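SAM-dependent methyltransferase (Streptococcus pneumoniae, PDB 3KR9) probably catalyses the SAM-dependent N1-methylation of adenine 22 in tRNA. Local coordinates at residues Glu140-Glu145 against Ser174-Pro179; Glu190-Ala195 against Val211-Ala216. One frame throughout, in Å; residues are numbered along the deposited sequence.

How the contacts relate
Contact 1 and contact 2 follow one another along the chain, the first closing before the second opens. Their centres are about 20 Å apart and their nearest atoms about 9 Å, so they do not touch. Contact 1 lies at the edge of the Rossmann-like methyltransferase sheet, where strand 135-145 faces the turn between helix 173-176 and helix 179-198. That second helix is the link, since it begins right after Ser178 and carries residues 190-195 out to contact 2, where it pairs with helix 204-221. Contact 1 is about 14 Å from the centre of the chain and contact 2 about 25 Å, which marks the path from the sheet to the projecting C-terminal helices.

Contact 1. Residues Glu140-Glu145 against Ser174-Pro179; sequences ESILEE and SKEVSP
Ile142 and Ser178 meet where the strand's CG2 methyl rests against a serine hydroxyl, with Ile142 CG2 3.6 Å from Ser178 OG. This is the closest approach of the two segments, and no direct hydrogen bond joins them; most of the gap is bridged by water and by the side chain of Glu176. From CA, the CB of Glu176 heads for the strand, and CG lies between the backbone N and the carbonyl carbon (chi1 47°). CB and CG simply span the distance, and the carboxylate beyond them does the work. Its OE2 turns back to its own segment and accepts the backbone N-H of Ser178, with Glu176 OE2 2.8 Å from Ser178 N. The N-H points at it almost straight (172°) but from above the carboxylate plane, 64° out of it. Glu176 OE2 also makes a loose contact with Ile142 CG2, 4.3 Å away. The bond to Ser178 spans Val177, whose positive phi marks the end of helix 173-176. OE1 serves the strand instead, taking a proton from each of two waters. Water 3 lies 2.9 Å from Glu176 OE1 and accepts the N-H of Ile142, while water 1 also donates to the carbonyl of Glu140, 2.6 Å from Glu140 O. Water 2 donates to Ile142 O, 2.6 Å away, and sits 3.0 Å from Ser178 OG. The waters fit the strand pattern: Ser141 and Leu143 pair with Ile152 and Tyr150 of strand 148-157, so the N-H and C=O of Ile142 point the other way. Strand 135-145 is the outermost strand at this end of the sheet, bordered by the turn between two helices, and Ser178 stands at the N-cap of helix 179-198 with its OG bonded to Phe181 N.

Contact 2. Residues Glu190-Ala195 against Val211-Ala216; sequences EKLEFA and VDKIQA
Leu192 and Ile214 form the centre of an antiparallel helical hairpin in which helix 179-198 packs against helix 204-221. The axes of the two short helical segments approach to 9.6 Å, their N-to-C directions 153° apart, and the backbones come nearest at this pair, with Leu192 CA 6.8 Å from Ile214 CA. The tight part is apolar. Leu192 CB lies 3.8 Å from Ile214 CG1, and these two residues account for most of the surface that the segments bury. Ile214, itself buried, works with all its branches: CG1 is placed anti to the carbonyl carbon (chi1 -66°), which sends CG1 and CD1 toward the partner helix, while CG2 takes the position anti to the backbone N. The aliphatic part of Glu193 belongs to this tight part too: although its CB leaves the helix to the side, chi1 of -89° swings CG to Ile214 CD1. The same core is extended by Leu196, which touches Ile214 on the side of the connecting loop, and by Ile217, which touches Leu192 on the side of the open end.

The solvent side is looser. There Leu192 CD1 reaches only the root of Lys213, 4.0 Å from Lys213 CB, and the two side chains cross at about a right angle. Beyond CG the lysine runs extended away from the first helix, so its ammonium end plays no part in the packing and the residue is exposed. The polar end of Glu193, also an exposed residue, forms a salt bridge from OE1 to Lys218 NZ, one turn on from Ile214 in the same helix. The extended remainder of the glutamate carries its carboxylate on to the isoleucine's second branch: Glu193 CG is 3.7 Å from Ile214 CD1, and Glu193 OE1 3.9 Å from Ile214 CG2.

Contact 1. Residues Glu140-Glu145 against Ser174-Pro179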
loop_
_atom_site.group_PDB
_atom_site.type_symbol
_atom_site.label_atom_id
_atom_site.label_comp_id
_atom_site.label_asym_id
_atom_site.label_seq_id
_atom_site.Cartn_x
_atom_site.Cartn_y
_atom_site.Cartn_z
ATOM N N GLU A 140 -7.612 -5.472 -4.865
ATOM C CA GLU A 140 -6.163 -5.516 -4.893
ATOM C C GLU A 140 -5.667 -5.413 -6.321
ATOM O O GLU A 140 -6.295 -5.951 -7.251
ATOM C CB GLU A 140 -5.623 -6.808 -4.278
ATOM C CG GLU A 140 -6.082 -7.108 -2.856
ATOM C CD GLU A 140 -5.455 -8.393 -2.338
ATOM O OE1 GLU A 140 -5.645 -9.423 -3.004
ATOM O OE2 GLU A 140 -4.793 -8.398 -1.260
ATOM N N SER A 141 -4.535 -4.781 -6.516
ATOM C CA SER A 141 -3.905 -4.767 -7.813
ATOM C C SER A 141 -2.439 -4.995 -7.698
ATOM O O SER A 141 -1.902 -4.717 -6.683
ATOM C CB SER A 141 -4.191 -3.476 -8.540
ATOM O OG SER A 141 -5.559 -3.211 -8.559
ATOM N N ILE A 142 -1.802 -5.482 -8.753
ATOM C CA ILE A 142 -0.357 -5.713 -8.672
ATOM C C ILE A 142 0.275 -5.272 -9.987
ATOM O O ILE A 142 -0.259 -5.545 -11.053
ATOM C CB ILE A 142 -0.025 -7.196 -8.360
ATOM C CG1 ILE A 142 1.477 -7.379 -8.158
ATOM C CG2 ILE A 142 -0.568 -8.143 -9.516
ATOM C CD1 ILE A 142 1.885 -8.721 -7.455
ATOM N N LEU A 143 1.388 -4.561 -9.926
ATOM C CA LEU A 143 2.041 -4.120 -11.153
ATOM C C LEU A 143 3.509 -4.401 -11.102
ATOM O O LEU A 143 4.048 -4.750 -10.046
ATOM C CB LEU A 143 1.817 -2.625 -11.399
ATOM C CG LEU A 143 2.566 -1.707 -10.433
ATOM C CD1 LEU A 143 3.270 -0.614 -11.190
ATOM C CD2 LEU A 143 1.619 -1.111 -9.374
ATOM N N GLU A 144 4.166 -4.261 -12.247
ATOM C CA GLU A 144 5.635 -4.359 -12.307
ATOM C C GLU A 144 6.148 -3.027 -12.806
ATOM O O GLU A 144 5.507 -2.400 -13.642
ATOM C CB GLU A 144 6.087 -5.444 -13.291
ATOM C CG GLU A 144 7.601 -5.622 -13.330
ATOM C CD GLU A 144 8.047 -6.752 -14.270
ATOM O OE1 GLU A 144 7.337 -7.071 -15.251
ATOM O OE2 GLU A 144 9.128 -7.323 -14.029
ATOM N N GLU A 145 7.308 -2.617 -12.320
ATOM C CA GLU A 145 7.846 -1.302 -12.634
ATOM C C GLU A 145 9.349 -1.409 -12.526
ATOM O O GLU A 145 9.876 -1.775 -11.489
ATOM C CB GLU A 145 7.288 -0.254 -11.658
ATOM C CG GLU A 145 7.867 1.171 -11.762
ATOM C CD GLU A 145 6.969 2.201 -11.011
ATOM O OE1 GLU A 145 7.262 2.434 -9.810
ATOM O OE2 GLU A 145 5.957 2.728 -11.594
ATOM N N SER A 174 -4.909 -13.510 -5.668
ATOM C CA SER A 174 -4.758 -14.970 -5.816
ATOM C C SER A 174 -5.955 -15.540 -6.631
ATOM O O SER A 174 -5.905 -16.669 -7.154
ATOM C CB SER A 174 -4.728 -15.621 -4.426
ATOM O OG SER A 174 -6.055 -15.635 -3.960
ATOM N N LYS A 175 -7.024 -14.754 -6.728
ATOM C CA LYS A 175 -8.177 -15.162 -7.541
ATOM C C LYS A 175 -8.007 -14.777 -9.030
ATOM O O LYS A 175 -8.289 -15.570 -9.904
ATOM C CB LYS A 175 -9.487 -14.635 -6.951
ATOM C CG LYS A 175 -10.717 -15.218 -7.644
ATOM C CD LYS A 175 -12.012 -14.633 -7.076
ATOM C CE LYS A 175 -13.214 -15.217 -7.810
ATOM N NZ LYS A 175 -13.176 -14.752 -9.224
ATOM N N GLU A 176 -7.492 -13.586 -9.299
ATOM C CA GLU A 176 -7.178 -13.114 -10.651
ATOM C C GLU A 176 -6.006 -13.870 -11.302
ATOM O O GLU A 176 -6.062 -14.173 -12.504
ATOM C CB GLU A 176 -6.816 -11.624 -10.601
ATOM C CG GLU A 176 -5.825 -11.333 -9.456
ATOM C CD GLU A 176 -4.574 -10.540 -9.891
ATOM O OE1 GLU A 176 -4.719 -9.281 -10.164
ATOM O OE2 GLU A 176 -3.484 -11.209 -9.923
ATOM N N VAL A 177 -4.963 -14.148 -10.512
ATOM C CA VAL A 177 -3.691 -14.727 -10.994
ATOM C C VAL A 177 -3.258 -14.032 -12.302
ATOM O O VAL A 177 -3.049 -14.682 -13.322
ATOM C CB VAL A 177 -3.775 -16.270 -11.206
ATOM C CG1 VAL A 177 -2.416 -16.864 -11.568
ATOM C CG2 VAL A 177 -4.385 -16.980 -9.952
ATOM N N SER A 178 -3.126 -12.711 -12.278
ATOM C CA SER A 178 -2.677 -11.969 -13.474
ATOM C C SER A 178 -1.276 -12.345 -13.975
ATOM O O SER A 178 -0.471 -12.962 -13.268
ATOM C CB SER A 178 -2.690 -10.453 -13.212
ATOM O OG SER A 178 -1.681 -10.146 -12.274
ATOM N N PRO A 179 -0.947 -11.921 -15.205
ATOM C CA PRO A 179 0.389 -12.297 -15.652
ATOM C C PRO A 179 1.473 -11.734 -14.726
ATOM O O PRO A 179 2.529 -12.360 -14.592
ATOM C CB PRO A 179 0.482 -11.644 -17.044
ATOM C CG PRO A 179 -0.923 -11.761 -17.558
ATOM C CD PRO A 179 -1.776 -11.402 -16.304
HETATM O O HOH W 1 -6.968 -8.349 -8.125
HETATM O O HOH W 2 -1.307 -7.213 -12.689
HETATM O O HOH W 3 -3.834 -6.536 -10.752
#

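Contact 2. Residues Glu190-Ala195 against Val211-Ala216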
loop_
_atom_site.group_PDB
_atom_site.type_symbol
_atom_site.label_atom_id
_atom_site.label_comp_id
_atom_site.label_asym_id
_atom_site.label_seq_id
_atom_site.Cartn_x
_atom_site.Cartn_y
_atom_site.Cartn_z
ATOM N N GLU A 190 11.670 -19.645 -7.621
ATOM C CA GLU A 190 13.058 -19.964 -7.957
ATOM C C GLU A 190 14.061 -19.450 -6.938
ATOM O O GLU A 190 15.024 -20.149 -6.620
ATOM C CB GLU A 190 13.434 -19.592 -9.390
ATOM C CG GLU A 190 13.434 -18.150 -9.720
ATOM C CD GLU A 190 13.127 -17.938 -11.202
ATOM O OE1 GLU A 190 12.215 -18.638 -11.718
ATOM O OE2 GLU A 190 13.796 -17.091 -11.846
ATOM N N LYS A 191 13.839 -18.257 -6.382
ATOM C CA LYS A 191 14.701 -17.832 -5.279
ATOM C C LYS A 191 14.688 -18.877 -4.163
ATOM O O LYS A 191 15.749 -19.300 -3.688
ATOM C CB LYS A 191 14.318 -16.454 -4.718
ATOM C CG LYS A 191 14.759 -15.295 -5.581
ATOM C CD LYS A 191 14.466 -13.964 -4.871
ATOM C CE LYS A 191 13.986 -12.909 -5.847
ATOM N NZ LYS A 191 13.605 -11.652 -5.105
ATOM N N LEU A 192 13.496 -19.275 -3.728
ATOM C CA LEU A 192 13.369 -20.270 -2.665
ATOM C C LEU A 192 14.012 -21.590 -3.067
ATOM O O LEU A 192 14.662 -22.257 -2.256
ATOM C CB LEU A 192 11.905 -20.500 -2.310
ATOM C CG LEU A 192 11.184 -19.273 -1.747
ATOM C CD1 LEU A 192 9.702 -19.457 -1.924
ATOM C CD2 LEU A 192 11.547 -19.119 -0.289
ATOM N N GLU A 193 13.833 -21.975 -4.320
ATOM C CA GLU A 193 14.386 -23.246 -4.765
ATOM C C GLU A 193 15.908 -23.213 -4.798
ATOM O O GLU A 193 16.564 -24.225 -4.575
ATOM C CB GLU A 193 13.751 -23.696 -6.089
ATOM C CG GLU A 193 12.504 -24.519 -5.817
ATOM C CD GLU A 193 11.708 -24.869 -7.051
ATOM O OE1 GLU A 193 10.988 -25.898 -6.997
ATOM O OE2 GLU A 193 11.777 -24.115 -8.052
ATOM N N PHE A 194 16.468 -22.036 -5.027
ATOM C CA PHE A 194 17.906 -21.893 -5.026
ATOM C C PHE A 194 18.453 -21.919 -3.597
ATOM O O PHE A 194 19.468 -22.573 -3.325
ATOM C CB PHE A 194 18.321 -20.607 -5.735
ATOM C CG PHE A 194 19.799 -20.441 -5.845
ATOM C CD1 PHE A 194 20.462 -20.755 -7.030
ATOM C CD2 PHE A 194 20.545 -19.989 -4.755
ATOM C CE1 PHE A 194 21.848 -20.615 -7.129
ATOM C CE2 PHE A 194 21.925 -19.851 -4.845
ATOM C CZ PHE A 194 22.577 -20.162 -6.039
ATOM N N ALA A 195 17.791 -21.214 -2.684
ATOM C CA ALA A 195 18.247 -21.168 -1.296
ATOM C C ALA A 195 18.158 -22.546 -0.654
ATOM O O ALA A 195 19.040 -22.945 0.106
ATOM C CB ALA A 195 17.448 -20.159 -0.492
ATOM N N VAL A 211 10.305 -25.449 2.029
ATOM C CA VAL A 211 9.521 -26.400 1.238
ATOM C C VAL A 211 8.045 -26.032 1.234
ATOM O O VAL A 211 7.398 -26.047 0.196
ATOM C CB VAL A 211 9.645 -27.860 1.755
ATOM C CG1 VAL A 211 9.004 -28.822 0.760
ATOM C CG2 VAL A 211 11.109 -28.222 2.015
ATOM N N ASP A 212 7.514 -25.709 2.404
ATOM C CA ASP A 212 6.103 -25.340 2.512
ATOM C C ASP A 212 5.830 -24.071 1.706
ATOM O O ASP A 212 4.766 -23.915 1.125
ATOM C CB ASP A 212 5.711 -25.132 3.986
ATOM C CG ASP A 212 5.824 -26.404 4.811
ATOM O OD1 ASP A 212 5.886 -27.490 4.217
ATOM O OD2 ASP A 212 5.844 -26.327 6.058
ATOM N N LYS A 213 6.802 -23.169 1.665
ATOM C CA LYS A 213 6.619 -21.896 0.938
ATOM C C LYS A 213 6.483 -22.154 -0.559
ATOM O O LYS A 213 5.689 -21.532 -1.249
ATOM C CB LYS A 213 7.793 -20.942 1.225
ATOM C CG LYS A 213 7.633 -20.205 2.562
ATOM C CD LYS A 213 8.843 -19.359 2.925
ATOM C CE LYS A 213 8.777 -18.964 4.414
ATOM N NZ LYS A 213 9.728 -17.865 4.712
ATOM N N ILE A 214 7.311 -23.078 -1.044
ATOM C CA ILE A 214 7.351 -23.464 -2.446
ATOM C C ILE A 214 6.060 -24.127 -2.866
ATOM O O ILE A 214 5.513 -23.814 -3.917
ATOM C CB ILE A 214 8.548 -24.402 -2.732
ATOM C CG1 ILE A 214 9.875 -23.659 -2.537
ATOM C CG2 ILE A 214 8.476 -24.950 -4.136
ATOM C CD1 ILE A 214 11.098 -24.601 -2.396
ATOM N N GLN A 215 5.547 -25.044 -2.051
ATOM C CA GLN A 215 4.255 -25.684 -2.378
ATOM C C GLN A 215 3.139 -24.671 -2.403
ATOM O O GLN A 215 2.252 -24.731 -3.264
ATOM C CB GLN A 215 3.906 -26.756 -1.345
ATOM C CG GLN A 215 4.752 -27.995 -1.469
ATOM C CD GLN A 215 4.537 -28.678 -2.801
ATOM O OE1 GLN A 215 5.302 -28.474 -3.741
ATOM N NE2 GLN A 215 3.462 -29.465 -2.904
ATOM N N ALA A 216 3.152 -23.765 -1.429
ATOM C CA ALA A 216 2.095 -22.746 -1.334
ATOM C C ALA A 216 2.040 -22.025 -2.648
ATOM O O ALA A 216 0.968 -21.819 -3.204
ATOM C CB ALA A 216 2.378 -21.751 -0.206
#